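Pgp2 (Campylobacter jejuni subsp. jejuni, PDB 6XJ6) is a peptidoglycan hydrolase, an LD-carboxypeptidase of the YkuD family that determines helical cell shape and binds peptidoglycan through a pocket on its accessory NTF2 domain. Local coordinates at residues Thr60-Asp65 against Leu128-Thr133; Gly115-Gly120 against Arg134-Leu139. All blocks are in the same frame, centred on the assembly; numbering follows the deposited sequence.

Both contacts belong to the L,D-transpeptidase catalytic domain, on the same side of the chain's centre, and their own centres are about 9 Å apart. Along the chain the segments alternate: 60-65 comes first, then 115-120, 128-133 and 134-139. Residues 128-133 therefore run straight on into 134-139, so the loop docked in contact 1 leads directly to the predicted nucleophile Cys136 in contact 2. Contact 2 pairs strands 117-119 and 137-138 of a small three-stranded sheet, whereas contact 1 joins two loops beside it, one between those strands and the other after strand 48-56. The segments also touch directly, Leu128 CD1 lying 3.5 Å from Ala138 CB.

Contact 1: Thr60-Asp65 against Leu128-Thr133; sequences TGLMGD and LDEFKT
The loop leading to the predicted catalytic cysteine of the YkuD domain docks here on the loop after strand 48-56, with Glu130 and Phe131 meeting Thr60, Gly61 and Leu62. No direct hydrogen bond crosses. Instead, two CA-H...O contacts run in opposite senses, Glu130 CA to Thr60 O at 3.2 Å and Gly61 CA to Glu130 O at 3.4 Å. Leu62 reaches over with CD2, which sits above one face of the Phe131 ring, displaced toward its rim and 3.9 Å from the centroid, a CH-pi contact. Leu62 CD2 also rests 3.6 Å from Glu130 CG. With CG set between its backbone N and carbonyl carbon (chi1 57°) and the chain extended beyond, Glu130 passes the methyl and brings OE1 to two waters. One water donates to Glu130 OE1 (2.7 Å) and to Gly61 O, while the other donates to OE1 and accepts from Met63 N, making the carboxylate a water-mediated clamp on the 60-65 backbone. Thr133 OG1 approaches Gly61 but is bonded to Cys136 O. Within segment 128-133, Asp129 OD1 accepts from Phe131 N (2.8 Å), the bond that defines an Asx turn.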
ATOM      1  N   THR A  60      18.224  -8.604   3.040  1.00 19.58           N
ATOM      2  CA  THR A  60      17.594  -7.623   2.169  1.00 18.58           C
ATOM      3  C   THR A  60      18.654  -6.930   1.323  1.00 19.01           C
ATOM      4  O   THR A  60      19.861  -7.159   1.463  1.00 22.05           O
ATOM      5  CB  THR A  60      16.825  -6.572   2.979  1.00 17.45           C
ATOM      6  OG1 THR A  60      17.744  -5.706   3.657  1.00 19.34           O
ATOM      7  CG2 THR A  60      15.930  -7.233   4.007  1.00 19.56           C
ATOM      8  N   GLY A  61      18.178  -6.064   0.438  1.00 18.49           N
ATOM      9  CA  GLY A  61      19.042  -5.153  -0.262  1.00 20.50           C
ATOM     10  C   GLY A  61      19.493  -4.030   0.650  1.00 19.29           C
ATOM     11  O   GLY A  61      19.303  -4.044   1.868  1.00 20.16           O
ATOM     12  N   LEU A  62      20.082  -3.016   0.027  1.00 20.45           N
ATOM     13  CA  LEU A  62      20.746  -1.957   0.765  1.00 21.63           C
ATOM     14  C   LEU A  62      19.748  -1.068   1.497  1.00 19.08           C
ATOM     15  O   LEU A  62      18.564  -0.959   1.138  1.00 17.66           O
ATOM     16  CB  LEU A  62      21.573  -1.088  -0.181  1.00 23.39           C
ATOM     17  CG  LEU A  62      22.700  -1.788  -0.947  1.00 24.44           C
ATOM     18  CD1 LEU A  62      23.497  -0.770  -1.739  1.00 22.97           C
ATOM     19  CD2 LEU A  62      23.610  -2.560  -0.008  1.00 26.40           C
ATOM     20  N   MET A  63      20.257  -0.427   2.546  1.00 20.70           N
ATOM     21  CA  MET A  63      19.492   0.543   3.304  1.00 21.37           C
ATOM     22  C   MET A  63      19.268   1.806   2.479  1.00 20.47           C
ATOM     23  O   MET A  63      19.967   2.084   1.496  1.00 22.08           O
ATOM     24  CB  MET A  63      20.221   0.894   4.601  1.00 22.87           C
ATOM     25  CG  MET A  63      20.530  -0.321   5.479  1.00 25.02           C
ATOM     26  SD  MET A  63      19.075  -1.297   5.941  1.00 24.54           S
ATOM     27  CE  MET A  63      18.321  -0.234   7.172  1.00 26.16           C
ATOM     28  N   GLY A  64      18.280   2.579   2.906  1.00 20.75           N
ATOM     29  CA  GLY A  64      17.872   3.769   2.200  1.00 20.72           C
ATOM     30  C   GLY A  64      16.652   3.527   1.329  1.00 23.45           C
ATOM     31  O   GLY A  64      16.332   2.401   0.946  1.00 24.09           O
ATOM     32  N   ASP A  65      15.967   4.626   1.024  1.00 30.17           N
ATOM     33  CA  ASP A  65      14.798   4.627   0.156  1.00 32.28           C
ATOM     34  C   ASP A  65      15.213   4.295  -1.278  1.00 28.34           C
ATOM     35  O   ASP A  65      16.105   4.939  -1.838  1.00 28.51           O
ATOM     36  CB  ASP A  65      14.196   6.036   0.226  1.00 37.88           C
ATOM     37  CG  ASP A  65      12.844   6.158  -0.456  1.00 39.49           C
ATOM     38  OD1 ASP A  65      11.963   5.299  -0.238  1.00 37.74           O
ATOM     39  OD2 ASP A  65      12.657   7.160  -1.187  1.00 39.14           O
ATOM     40  N   LEU A 128      24.963 -15.019  -0.238  1.00 33.37           N
ATOM     41  CA  LEU A 128      24.294 -13.772  -0.555  1.00 29.24           C
ATOM     42  C   LEU A 128      24.736 -12.709   0.440  1.00 40.44           C
ATOM     43  O   LEU A 128      25.255 -13.011   1.519  1.00 39.09           O
ATOM     44  CB  LEU A 128      22.765 -13.923  -0.489  1.00 29.61           C
ATOM     45  CG  LEU A 128      22.082 -14.793  -1.553  1.00 28.29           C
ATOM     46  CD1 LEU A 128      20.563 -14.778  -1.386  1.00 25.62           C
ATOM     47  CD2 LEU A 128      22.473 -14.350  -2.964  1.00 28.34           C
ATOM     48  N   ASP A 129      24.536 -11.454   0.055  1.00 30.66           N
ATOM     49  CA  ASP A 129      24.743 -10.322   0.948  1.00 29.68           C
ATOM     50  C   ASP A 129      23.865  -9.182   0.452  1.00 26.73           C
ATOM     51  O   ASP A 129      23.170  -9.309  -0.558  1.00 29.32           O
ATOM     52  CB  ASP A 129      26.223  -9.935   1.033  1.00 31.43           C
ATOM     53  CG  ASP A 129      26.793  -9.463  -0.299  1.00 32.28           C
ATOM     54  OD1 ASP A 129      26.054  -8.878  -1.116  1.00 35.11           O
ATOM     55  OD2 ASP A 129      28.002  -9.689  -0.534  1.00 34.94           O
ATOM     56  N   GLU A 130      23.894  -8.063   1.179  1.00 33.74           N
ATOM     57  CA  GLU A 130      22.989  -6.961   0.879  1.00 25.06           C
ATOM     58  C   GLU A 130      23.222  -6.366  -0.503  1.00 25.96           C
ATOM     59  O   GLU A 130      22.338  -5.671  -1.017  1.00 27.17           O
ATOM     60  CB  GLU A 130      23.102  -5.871   1.949  1.00 33.79           C
ATOM     61  CG  GLU A 130      24.510  -5.320   2.119  1.00 28.76           C
ATOM     62  CD  GLU A 130      24.588  -4.193   3.131  1.00 39.85           C
ATOM     63  OE1 GLU A 130      23.539  -3.597   3.453  1.00 33.51           O
ATOM     64  OE2 GLU A 130      25.709  -3.903   3.605  1.00 44.47           O
ATOM     65  N   PHE A 131      24.371  -6.632  -1.125  1.00 30.34           N
ATOM     66  CA  PHE A 131      24.647  -6.107  -2.457  1.00 28.39           C
ATOM     67  C   PHE A 131      24.162  -7.020  -3.577  1.00 31.50           C
ATOM     68  O   PHE A 131      23.932  -6.537  -4.691  1.00 39.19           O
ATOM     69  CB  PHE A 131      26.154  -5.860  -2.625  1.00 33.63           C
ATOM     70  CG  PHE A 131      26.709  -4.848  -1.666  1.00 39.84           C
ATOM     71  CD1 PHE A 131      26.644  -3.497  -1.954  1.00 34.57           C
ATOM     72  CD2 PHE A 131      27.280  -5.246  -0.469  1.00 41.68           C
ATOM     73  CE1 PHE A 131      27.141  -2.561  -1.072  1.00 39.06           C
ATOM     74  CE2 PHE A 131      27.775  -4.313   0.420  1.00 49.77           C
ATOM     75  CZ  PHE A 131      27.706  -2.969   0.118  1.00 46.36           C
ATOM     76  N   LYS A 132      23.975  -8.312  -3.308  1.00 29.14           N
ATOM     77  CA  LYS A 132      23.730  -9.285  -4.369  1.00 27.21           C
ATOM     78  C   LYS A 132      22.252  -9.503  -4.682  1.00 25.24           C
ATOM     79  O   LYS A 132      21.930  -9.988  -5.775  1.00 29.53           O
ATOM     80  CB  LYS A 132      24.384 -10.622  -3.999  1.00 29.88           C
ATOM     81  CG  LYS A 132      25.888 -10.606  -4.210  1.00 37.62           C
ATOM     82  CD  LYS A 132      26.616 -11.626  -3.358  1.00 43.21           C
ATOM     83  CE  LYS A 132      28.121 -11.571  -3.614  1.00 58.23           C
ATOM     84  NZ  LYS A 132      28.665 -10.177  -3.561  1.00 58.07           N
ATOM     85  N   THR A 133      21.349  -9.147  -3.780  1.00 23.78           N
ATOM     86  CA  THR A 133      19.936  -9.401  -4.029  1.00 22.55           C
ATOM     87  C   THR A 133      19.309  -8.380  -4.963  1.00 20.80           C
ATOM     88  O   THR A 133      18.164  -8.579  -5.379  1.00 21.06           O
ATOM     89  CB  THR A 133      19.131  -9.422  -2.720  1.00 23.06           C
ATOM     90  OG1 THR A 133      19.058  -8.100  -2.172  1.00 24.00           O
ATOM     91  CG2 THR A 133      19.752 -10.370  -1.702  1.00 24.96           C
TER
HETATM   92  O   HOH W   1      20.929  -3.602   4.200  1.00 27.21           O
HETATM   93  O   HOH W   2      23.099  -0.757   3.296  1.00 25.32           O

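Contact 2: Gly115-Gly120 against Arg134-Leu139; sequences GIWIHG and RGCIAL
Segments 115-120 and 134-139 run parallel, their end-to-end directions 33° apart, and pair as neighbouring strands with Ile118 opposite Ile137 and His119 opposite Ala138. Three backbone hydrogen bonds stitch them together: Ile137 N to Trp117 O (2.9 Å), His119 N to Ile137 O (3.0 Å) and Leu139 N to His119 O (2.9 Å). Beyond the paired residues the series is continued by a side chain, as Trp117 N donates to Cys136 SG over 3.3 Å at an N-H...S angle of 160°. Cys136 carries its sulfur beside its own backbone N and anti to its carbonyl carbon (chi1 -70°), which turns it back toward segment 115-120. Cys136 SG also lies 3.2 Å from Gly115 O and obliquely to the indole of Trp117.

Cys136 and His119 are the predicted nucleophile and proton donor/acceptor. Cys136 SG stands at the edge of the His119 imidazole, 3.7 Å from NE2, with no hydrogen bond between them. NE2 comes closer still to Cys136 CB and is buried with no hydrogen-bond partner in the model. The other ring nitrogen, ND1 of His119, donates to Gly120 O at 2.8 Å, nearly in the ring plane and on a carbonyl lone pair, which restrains the ring's rotation. This pairing is consistent with the Cys-His centre of L,D-transpeptidase-fold enzymes. On the sheet face of Ile118 and Ile137, Ile118 CG2 packs 4.0 Å from Leu139 CD1.

Strand 97-98 flanks 117-119 on the side away from 137-138, while Tyr92 meets the His119 ring edge-to-face. Ile118 and Leu139 lean on Phe147 of helix 141-151; Ile118 also touches Val30 and Ile137 touches Thr32, both of strand 27-33, and Leu139 reaches Phe53 of strand 48-56.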
ATOM      1  N   GLY A 115      11.622  -5.725 -10.378  1.00 17.86           N
ATOM      2  CA  GLY A 115      12.222  -7.000 -10.031  1.00 18.08           C
ATOM      3  C   GLY A 115      12.509  -7.142  -8.554  1.00 16.74           C
ATOM      4  O   GLY A 115      13.517  -7.758  -8.173  1.00 18.99           O
ATOM      5  N   ILE A 116      11.643  -6.591  -7.707  1.00 15.89           N
ATOM      6  CA  ILE A 116      11.775  -6.713  -6.263  1.00 15.16           C
ATOM      7  C   ILE A 116      10.918  -7.895  -5.840  1.00 15.92           C
ATOM      8  O   ILE A 116       9.684  -7.811  -5.809  1.00 14.36           O
ATOM      9  CB  ILE A 116      11.363  -5.423  -5.541  1.00 14.01           C
ATOM     10  CG1 ILE A 116      12.213  -4.240  -6.020  1.00 16.42           C
ATOM     11  CG2 ILE A 116      11.465  -5.605  -4.037  1.00 14.27           C
ATOM     12  CD1 ILE A 116      13.718  -4.409  -5.832  1.00 18.29           C
ATOM     13  N   TRP A 117      11.583  -9.001  -5.531  1.00 14.21           N
ATOM     14  CA  TRP A 117      10.948 -10.270  -5.237  1.00 13.73           C
ATOM     15  C   TRP A 117      11.353 -10.734  -3.849  1.00 15.08           C
ATOM     16  O   TRP A 117      12.340 -10.268  -3.274  1.00 16.67           O
ATOM     17  CB  TRP A 117      11.429 -11.360  -6.208  1.00 15.42           C
ATOM     18  CG  TRP A 117      11.226 -11.074  -7.662  1.00 15.53           C
ATOM     19  CD1 TRP A 117      10.444 -10.108  -8.216  1.00 16.00           C
ATOM     20  CD2 TRP A 117      11.804 -11.798  -8.750  1.00 15.59           C
ATOM     21  NE1 TRP A 117      10.514 -10.173  -9.593  1.00 17.12           N
ATOM     22  CE2 TRP A 117      11.340 -11.210  -9.942  1.00 16.82           C
ATOM     23  CE3 TRP A 117      12.681 -12.884  -8.831  1.00 18.56           C
ATOM     24  CZ2 TRP A 117      11.730 -11.664 -11.198  1.00 19.12           C
ATOM     25  CZ3 TRP A 117      13.061 -13.338 -10.078  1.00 20.14           C
ATOM     26  CH2 TRP A 117      12.583 -12.733 -11.244  1.00 19.90           C
ATOM     27  N   ILE A 118      10.566 -11.667  -3.321  1.00 14.18           N
ATOM     28  CA  ILE A 118      10.973 -12.523  -2.219  1.00 15.80           C
ATOM     29  C   ILE A 118      11.348 -13.862  -2.833  1.00 18.30           C
ATOM     30  O   ILE A 118      10.569 -14.436  -3.606  1.00 17.09           O
ATOM     31  CB  ILE A 118       9.833 -12.684  -1.199  1.00 16.40           C
ATOM     32  CG1 ILE A 118       9.485 -11.328  -0.574  1.00 16.44           C
ATOM     33  CG2 ILE A 118      10.203 -13.722  -0.126  1.00 16.59           C
ATOM     34  CD1 ILE A 118       8.243 -11.355   0.335  1.00 16.69           C
ATOM     35  N   HIS A 119      12.540 -14.356  -2.519  1.00 16.53           N
ATOM     36  CA  HIS A 119      13.001 -15.603  -3.112  1.00 17.12           C
ATOM     37  C   HIS A 119      13.973 -16.271  -2.146  1.00 18.34           C
ATOM     38  O   HIS A 119      14.059 -15.902  -0.970  1.00 18.44           O
ATOM     39  CB  HIS A 119      13.564 -15.364  -4.524  1.00 17.51           C
ATOM     40  CG  HIS A 119      14.734 -14.430  -4.577  1.00 17.01           C
ATOM     41  ND1 HIS A 119      15.939 -14.703  -3.969  1.00 18.98           N
ATOM     42  CD2 HIS A 119      14.884 -13.230  -5.188  1.00 19.21           C
ATOM     43  CE1 HIS A 119      16.782 -13.710  -4.203  1.00 20.51           C
ATOM     44  NE2 HIS A 119      16.168 -12.804  -4.941  1.00 20.61           N
ATOM     45  N   GLY A 120      14.691 -17.278  -2.643  1.00 19.17           N
ATOM     46  CA  GLY A 120      15.598 -18.053  -1.845  1.00 19.88           C
ATOM     47  C   GLY A 120      17.050 -17.801  -2.189  1.00 21.13           C
ATOM     48  O   GLY A 120      17.422 -16.754  -2.739  1.00 20.67           O
ATOM     49  N   ARG A 134      20.022  -7.308  -5.309  1.00 21.80           N
ATOM     50  CA  ARG A 134      19.469  -6.228  -6.129  1.00 23.47           C
ATOM     51  C   ARG A 134      18.135  -5.732  -5.570  1.00 21.03           C
ATOM     52  O   ARG A 134      17.206  -5.399  -6.306  1.00 21.86           O
ATOM     53  CB  ARG A 134      19.363  -6.637  -7.600  1.00 25.30           C
ATOM     54  CG  ARG A 134      20.703  -6.999  -8.224  1.00 29.13           C
ATOM     55  CD  ARG A 134      20.614  -7.043  -9.740  1.00 35.98           C
ATOM     56  NE  ARG A 134      19.524  -7.903 -10.189  1.00 59.17           N
ATOM     57  CZ  ARG A 134      19.001  -7.884 -11.412  1.00 67.80           C
ATOM     58  NH1 ARG A 134      19.459  -7.043 -12.333  1.00 50.22           N
ATOM     59  NH2 ARG A 134      18.012  -8.714 -11.717  1.00 72.62           N
ATOM     60  N   GLY A 135      18.044  -5.681  -4.244  1.00 19.25           N
ATOM     61  CA  GLY A 135      16.866  -5.183  -3.569  1.00 17.38           C
ATOM     62  C   GLY A 135      15.852  -6.240  -3.189  1.00 16.34           C
ATOM     63  O   GLY A 135      14.890  -5.934  -2.471  1.00 17.52           O
ATOM     64  N   CYS A 136      16.034  -7.469  -3.644  1.00 18.44           N
ATOM     65  CA  CYS A 136      15.143  -8.548  -3.263  1.00 16.21           C
ATOM     66  C   CYS A 136      15.374  -8.949  -1.808  1.00 17.37           C
ATOM     67  O   CYS A 136      16.376  -8.594  -1.181  1.00 17.74           O
ATOM     68  CB  CYS A 136      15.376  -9.751  -4.173  1.00 17.75           C
ATOM     69  SG  CYS A 136      14.817  -9.501  -5.858  1.00 18.98           S
ATOM     70  N   ILE A 137      14.415  -9.701  -1.275  1.00 15.61           N
ATOM     71  CA  ILE A 137      14.468 -10.235   0.080  1.00 16.73           C
ATOM     72  C   ILE A 137      14.645 -11.739  -0.045  1.00 18.82           C
ATOM     73  O   ILE A 137      13.838 -12.407  -0.700  1.00 18.55           O
ATOM     74  CB  ILE A 137      13.189  -9.899   0.859  1.00 16.35           C
ATOM     75  CG1 ILE A 137      13.045  -8.383   0.968  1.00 18.66           C
ATOM     76  CG2 ILE A 137      13.216 -10.554   2.242  1.00 17.92           C
ATOM     77  CD1 ILE A 137      11.653  -7.933   1.360  1.00 17.60           C
ATOM     78  N   ALA A 138      15.703 -12.269   0.567  1.00 17.62           N
ATOM     79  CA  ALA A 138      16.035 -13.682   0.474  1.00 19.43           C
ATOM     80  C   ALA A 138      15.742 -14.381   1.795  1.00 21.69           C
ATOM     81  O   ALA A 138      16.187 -13.932   2.859  1.00 21.83           O
ATOM     82  CB  ALA A 138      17.508 -13.868   0.108  1.00 23.24           C
ATOM     83  N   LEU A 139      15.001 -15.479   1.711  1.00 19.85           N
ATOM     84  CA  LEU A 139      14.740 -16.370   2.829  1.00 18.92           C
ATOM     85  C   LEU A 139      15.444 -17.696   2.587  1.00 22.13           C
ATOM     86  O   LEU A 139      15.628 -18.112   1.441  1.00 21.95           O
ATOM     87  CB  LEU A 139      13.240 -16.638   2.938  1.00 19.77           C
ATOM     88  CG  LEU A 139      12.375 -15.412   3.191  1.00 19.03           C
ATOM     89  CD1 LEU A 139      10.902 -15.793   3.181  1.00 19.79           C
ATOM     90  CD2 LEU A 139      12.745 -14.775   4.519  1.00 21.31           C
TER